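Local structure of methylocystis parvus OBBP MbnE (5ICQ) at residues A[393-405]-A[558-570]. The protein probably binds the copper-chelating peptide methanobactin in the periplasm, as a solute-binding protein of family 5 that works with its uptake machinery. Sequence-based numbering, arbitrary orientation.
Sequences AVRAEILEGEWRP and DRVLLSGFYVVPL. With SO4 (sulfate ion), chain D.
Ser563 and Arg395 form one of two hydrogen bonds between the segments: Arg395 N donates to Ser563 OG over 3.0 Å, fairly straight at 159°. The hydroxyl donates its own hydrogen bond to Arg559 O, 2.8 Å from Ser563 OG, so it bridges the N-cap residue of helix 396-399 to the C-terminal part of helix 547-563. Ser563 N also bonds Arg559 O, from the other face of that carbonyl. The second bond comes from Arg559, whose extended chain runs antiparallel alongside Ile398 and puts NH1 3.0 Å from Ile398 O, in the carbonyl plane and at the guanidinium edge. Ile398 O also accepts from Gly401 N within the Schellman motif that ends the short helix; NH1 meets Arg377 O as well, and NE is paired with Glu383. Shortening Arg559 to an alanine is likely to take this cation from Glu383 and leave Ile398 O with the Gly401 bond but without its side-chain donor.

The short helix and the loop 403-405 lie against the C-terminal part of helix 547-563 and, at Pro569, strand 567-572, which pairs with strands 322-326 and 361-362 in the solute-binding fold's mixed sheet. Among apolar groups, Ile398 has CG1 beside its backbone N (chi1 -72°) and is extended at chi2, which brings CD1 to 3.4 Å from Ser563 OG, with Leu562 CB and Phe565 CZ also beside it. Phe565 turns its edge to the face of Trp403, an offset edge-to-face pair with planes at 79°. Val394 CG2 packs on Val560 CG2 at 3.7 Å, and Pro405 rests on Pro569.

On the outer side, a sulfate, probably from the crystallisation liquor, takes Arg395 NE on O2 at 2.8 Å, NH2 on O2 and O3, and Ala396 N on O4 at the helix N-terminus.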
loop_
_atom_site.group_PDB
_atom_site.type_symbol
_atom_site.label_atom_id
_atom_site.label_comp_id
_atom_site.label_asym_id
_atom_site.label_seq_id
_atom_site.Cartn_x
_atom_site.Cartn_y
_atom_site.Cartn_z
ATOM N N ALA A 393 -27.517 5.484 -1.228
ATOM C CA ALA A 393 -26.144 5.180 -0.840
ATOM C C ALA A 393 -25.280 6.420 -0.619
ATOM O O ALA A 393 -24.344 6.362 0.176
ATOM C CB ALA A 393 -25.486 4.283 -1.891
ATOM N N VAL A 394 -25.528 7.530 -1.311
ATOM C CA VAL A 394 -24.608 8.668 -1.274
ATOM C C VAL A 394 -25.348 9.908 -0.783
ATOM O O VAL A 394 -26.412 10.244 -1.308
ATOM C CB VAL A 394 -23.974 8.927 -2.655
ATOM C CG1 VAL A 394 -23.032 10.145 -2.590
ATOM C CG2 VAL A 394 -23.211 7.684 -3.126
ATOM N N ARG A 395 -24.774 10.594 0.205
ATOM C CA ARG A 395 -25.353 11.846 0.682
ATOM C C ARG A 395 -25.162 12.956 -0.354
ATOM O O ARG A 395 -24.134 13.020 -1.038
ATOM C CB ARG A 395 -24.716 12.250 2.016
ATOM C CG ARG A 395 -25.059 11.312 3.192
ATOM C CD ARG A 395 -25.306 12.112 4.476
ATOM N NE ARG A 395 -26.530 12.908 4.400
ATOM C CZ ARG A 395 -26.840 13.894 5.237
ATOM N NH1 ARG A 395 -26.007 14.216 6.221
ATOM N NH2 ARG A 395 -27.981 14.562 5.090
ATOM N N ALA A 396 -26.154 13.857 -0.450
ATOM C CA ALA A 396 -26.097 14.919 -1.456
ATOM C C ALA A 396 -24.820 15.743 -1.336
ATOM O O ALA A 396 -24.230 16.130 -2.352
ATOM C CB ALA A 396 -27.325 15.830 -1.343
ATOM N N GLU A 397 -24.379 16.018 -0.101
ATOM C CA GLU A 397 -23.177 16.827 0.108
ATOM C C GLU A 397 -21.958 16.157 -0.517
ATOM O O GLU A 397 -21.065 16.824 -1.056
ATOM C CB GLU A 397 -22.961 17.055 1.613
ATOM C CG GLU A 397 -22.818 15.747 2.433
ATOM C CD GLU A 397 -22.760 15.944 3.948
ATOM O OE1 GLU A 397 -22.677 17.097 4.425
ATOM O OE2 GLU A 397 -22.785 14.922 4.667
ATOM N N ILE A 398 -21.924 14.829 -0.490
ATOM C CA ILE A 398 -20.808 14.094 -1.075
ATOM C C ILE A 398 -21.009 13.891 -2.575
ATOM O O ILE A 398 -20.046 13.944 -3.357
ATOM C CB ILE A 398 -20.644 12.770 -0.305
ATOM C CG1 ILE A 398 -20.069 13.082 1.082
ATOM C CG2 ILE A 398 -19.753 11.791 -1.075
ATOM C CD1 ILE A 398 -20.145 11.945 2.080
ATOM N N LEU A 399 -22.256 13.687 -3.005
ATOM C CA LEU A 399 -22.534 13.496 -4.428
ATOM C C LEU A 399 -22.102 14.716 -5.237
ATOM O O LEU A 399 -21.581 14.582 -6.346
ATOM C CB LEU A 399 -24.023 13.216 -4.648
ATOM C CG LEU A 399 -24.459 12.816 -6.068
ATOM C CD1 LEU A 399 -23.914 11.449 -6.447
ATOM C CD2 LEU A 399 -25.981 12.838 -6.195
ATOM N N GLU A 400 -22.277 15.913 -4.682
ATOM C CA GLU A 400 -21.964 17.129 -5.424
ATOM C C GLU A 400 -20.527 17.612 -5.224
ATOM O O GLU A 400 -20.144 18.631 -5.811
ATOM C CB GLU A 400 -22.959 18.234 -5.053
ATOM C CG GLU A 400 -24.423 17.861 -5.319
ATOM C CD GLU A 400 -24.681 17.324 -6.738
ATOM O OE1 GLU A 400 -23.985 17.740 -7.690
ATOM O OE2 GLU A 400 -25.596 16.488 -6.903
ATOM N N GLY A 401 -19.718 16.895 -4.449
ATOM C CA GLY A 401 -18.337 17.286 -4.231
ATOM C C GLY A 401 -18.145 18.476 -3.312
ATOM O O GLY A 401 -17.128 19.161 -3.410
ATOM N N GLU A 402 -19.107 18.756 -2.434
ATOM C CA GLU A 402 -19.007 19.853 -1.482
ATOM C C GLU A 402 -18.532 19.416 -0.105
ATOM O O GLU A 402 -18.243 20.279 0.731
ATOM C CB GLU A 402 -20.362 20.553 -1.325
ATOM C CG GLU A 402 -20.885 21.123 -2.619
ATOM C CD GLU A 402 -22.085 22.023 -2.408
ATOM O OE1 GLU A 402 -22.581 22.109 -1.262
ATOM O OE2 GLU A 402 -22.523 22.649 -3.390
ATOM N N TRP A 403 -18.460 18.117 0.161
ATOM C CA TRP A 403 -18.169 17.645 1.507
ATOM C C TRP A 403 -16.666 17.559 1.759
ATOM O O TRP A 403 -15.881 17.222 0.870
ATOM C CB TRP A 403 -18.807 16.270 1.745
ATOM C CG TRP A 403 -18.555 15.737 3.127
ATOM C CD1 TRP A 403 -19.307 15.981 4.253
ATOM C CD2 TRP A 403 -17.475 14.888 3.540
ATOM N NE1 TRP A 403 -18.759 15.321 5.336
ATOM C CE2 TRP A 403 -17.636 14.647 4.926
ATOM C CE3 TRP A 403 -16.392 14.297 2.874
ATOM C CZ2 TRP A 403 -16.756 13.843 5.652
ATOM C CZ3 TRP A 403 -15.522 13.495 3.599
ATOM C CH2 TRP A 403 -15.705 13.283 4.974
ATOM N N ARG A 404 -16.279 17.851 2.999
ATOM C CA ARG A 404 -14.944 17.628 3.529
ATOM C C ARG A 404 -15.103 17.273 4.997
ATOM O O ARG A 404 -16.105 17.662 5.611
ATOM C CB ARG A 404 -14.058 18.877 3.393
ATOM C CG ARG A 404 -14.586 20.039 4.243
ATOM C CD ARG A 404 -13.748 21.312 4.145
ATOM N NE ARG A 404 -14.364 22.393 4.914
ATOM C CZ ARG A 404 -13.873 23.624 5.018
ATOM N NH1 ARG A 404 -12.743 23.943 4.407
ATOM N NH2 ARG A 404 -14.515 24.534 5.742
ATOM N N PRO A 405 -14.149 16.558 5.595
ATOM C CA PRO A 405 -14.155 16.423 7.050
ATOM C C PRO A 405 -14.186 17.803 7.676
ATOM O O PRO A 405 -13.458 18.699 7.230
ATOM C CB PRO A 405 -12.834 15.694 7.352
ATOM C CG PRO A 405 -12.506 14.970 6.081
ATOM C CD PRO A 405 -12.967 15.910 4.993
ATOM N N ASP A 558 -15.692 5.699 -3.768
ATOM C CA ASP A 558 -15.260 6.628 -2.723
ATOM C C ASP A 558 -16.459 7.331 -2.092
ATOM O O ASP A 558 -16.573 7.405 -0.863
ATOM C CB ASP A 558 -14.281 7.650 -3.328
ATOM C CG ASP A 558 -13.491 8.444 -2.274
ATOM O OD1 ASP A 558 -13.159 7.882 -1.212
ATOM O OD2 ASP A 558 -13.179 9.642 -2.526
ATOM N N ARG A 559 -17.377 7.835 -2.928
ATOM C CA ARG A 559 -18.563 8.518 -2.408
ATOM C C ARG A 559 -19.399 7.609 -1.519
ATOM O O ARG A 559 -19.931 8.059 -0.498
ATOM C CB ARG A 559 -19.431 9.050 -3.555
ATOM C CG ARG A 559 -18.640 9.911 -4.538
ATOM C CD ARG A 559 -19.522 10.681 -5.518
ATOM N NE ARG A 559 -18.686 11.126 -6.631
ATOM C CZ ARG A 559 -18.160 12.338 -6.730
ATOM N NH1 ARG A 559 -18.383 13.215 -5.754
ATOM N NH2 ARG A 559 -17.387 12.649 -7.765
ATOM N N VAL A 560 -19.560 6.342 -1.907
ATOM C CA VAL A 560 -20.366 5.425 -1.097
ATOM C C VAL A 560 -19.685 5.145 0.237
ATOM O O VAL A 560 -20.329 5.157 1.293
ATOM C CB VAL A 560 -20.645 4.128 -1.877
ATOM C CG1 VAL A 560 -21.326 3.097 -0.980
ATOM C CG2 VAL A 560 -21.522 4.414 -3.116
ATOM N N LEU A 561 -18.376 4.890 0.221
ATOM C CA LEU A 561 -17.658 4.666 1.476
ATOM C C LEU A 561 -17.754 5.880 2.387
ATOM O O LEU A 561 -18.038 5.750 3.584
ATOM C CB LEU A 561 -16.191 4.349 1.196
ATOM C CG LEU A 561 -15.864 2.999 0.560
ATOM C CD1 LEU A 561 -14.339 2.871 0.417
ATOM C CD2 LEU A 561 -16.427 1.860 1.421
ATOM N N LEU A 562 -17.478 7.067 1.848
ATOM C CA LEU A 562 -17.504 8.267 2.683
ATOM C C LEU A 562 -18.897 8.516 3.242
ATOM O O LEU A 562 -19.036 8.976 4.383
ATOM C CB LEU A 562 -17.026 9.483 1.882
ATOM C CG LEU A 562 -15.547 9.456 1.496
ATOM C CD1 LEU A 562 -15.224 10.544 0.436
ATOM C CD2 LEU A 562 -14.694 9.676 2.742
ATOM N N SER A 563 -19.940 8.245 2.443
ATOM C CA SER A 563 -21.312 8.519 2.856
ATOM C C SER A 563 -21.785 7.608 3.972
ATOM O O SER A 563 -22.822 7.896 4.578
ATOM C CB SER A 563 -22.272 8.390 1.670
ATOM O OG SER A 563 -22.051 9.447 0.761
ATOM N N GLY A 564 -21.071 6.521 4.243
ATOM C CA GLY A 564 -21.402 5.675 5.370
ATOM C C GLY A 564 -20.837 6.136 6.694
ATOM O O GLY A 564 -21.289 5.665 7.743
ATOM N N PHE A 565 -19.868 7.052 6.677
ATOM C CA PHE A 565 -19.240 7.532 7.907
ATOM C C PHE A 565 -18.813 6.359 8.784
ATOM O O PHE A 565 -19.065 6.320 9.994
ATOM C CB PHE A 565 -20.177 8.497 8.646
ATOM C CG PHE A 565 -20.506 9.701 7.818
ATOM C CD1 PHE A 565 -19.639 10.781 7.789
ATOM C CD2 PHE A 565 -21.619 9.707 6.975
ATOM C CE1 PHE A 565 -19.908 11.886 6.971
ATOM C CE2 PHE A 565 -21.896 10.802 6.159
ATOM C CZ PHE A 565 -21.038 11.892 6.157
ATOM N N TYR A 566 -18.163 5.382 8.143
ATOM C CA TYR A 566 -17.630 4.237 8.871
ATOM C C TYR A 566 -16.390 4.604 9.658
ATOM O O TYR A 566 -16.042 3.906 10.622
ATOM C CB TYR A 566 -17.302 3.098 7.904
ATOM C CG TYR A 566 -18.504 2.651 7.107
ATOM C CD1 TYR A 566 -19.533 1.932 7.707
ATOM C CD2 TYR A 566 -18.614 2.957 5.752
ATOM C CE1 TYR A 566 -20.656 1.524 6.972
ATOM C CE2 TYR A 566 -19.725 2.554 5.016
ATOM C CZ TYR A 566 -20.736 1.849 5.634
ATOM O OH TYR A 566 -21.814 1.457 4.883
ATOM N N VAL A 567 -15.701 5.665 9.248
ATOM C CA VAL A 567 -14.446 6.071 9.865
ATOM C C VAL A 567 -14.503 7.575 10.074
ATOM O O VAL A 567 -15.238 8.288 9.384
ATOM C CB VAL A 567 -13.205 5.703 9.010
ATOM C CG1 VAL A 567 -13.201 4.238 8.652
ATOM C CG2 VAL A 567 -13.185 6.528 7.746
ATOM N N VAL A 568 -13.744 8.055 11.054
ATOM C CA VAL A 568 -13.414 9.473 11.155
ATOM C C VAL A 568 -12.023 9.637 10.559
ATOM O O VAL A 568 -11.040 9.187 11.175
ATOM C CB VAL A 568 -13.458 9.976 12.602
ATOM C CG1 VAL A 568 -13.151 11.492 12.647
ATOM C CG2 VAL A 568 -14.823 9.696 13.210
ATOM N N PRO A 569 -11.882 10.224 9.376
ATOM C CA PRO A 569 -10.576 10.222 8.709
ATOM C C PRO A 569 -9.575 11.015 9.526
ATOM O O PRO A 569 -9.910 12.047 10.113
ATOM C CB PRO A 569 -10.852 10.896 7.359
ATOM C CG PRO A 569 -12.341 10.971 7.234
ATOM C CD PRO A 569 -12.892 10.993 8.631
ATOM N N LEU A 570 -8.337 10.522 9.552
ATOM C CA LEU A 570 -7.266 11.220 10.247
ATOM C C LEU A 570 -6.462 12.048 9.241
ATOM O O LEU A 570 -7.011 12.985 8.652
ATOM C CB LEU A 570 -6.403 10.225 11.031
ATOM C CG LEU A 570 -7.130 9.748 12.304
ATOM C CD1 LEU A 570 -6.410 8.577 12.962
ATOM C CD2 LEU A 570 -7.293 10.896 13.309
HETATM S S SO4 D . -29.191 13.579 1.934
HETATM O O1 SO4 D . -30.628 13.748 1.736
HETATM O O2 SO4 D . -28.957 12.617 3.008
HETATM O O3 SO4 D . -28.600 14.868 2.281
HETATM O O4 SO4 D . -28.615 13.086 0.690
#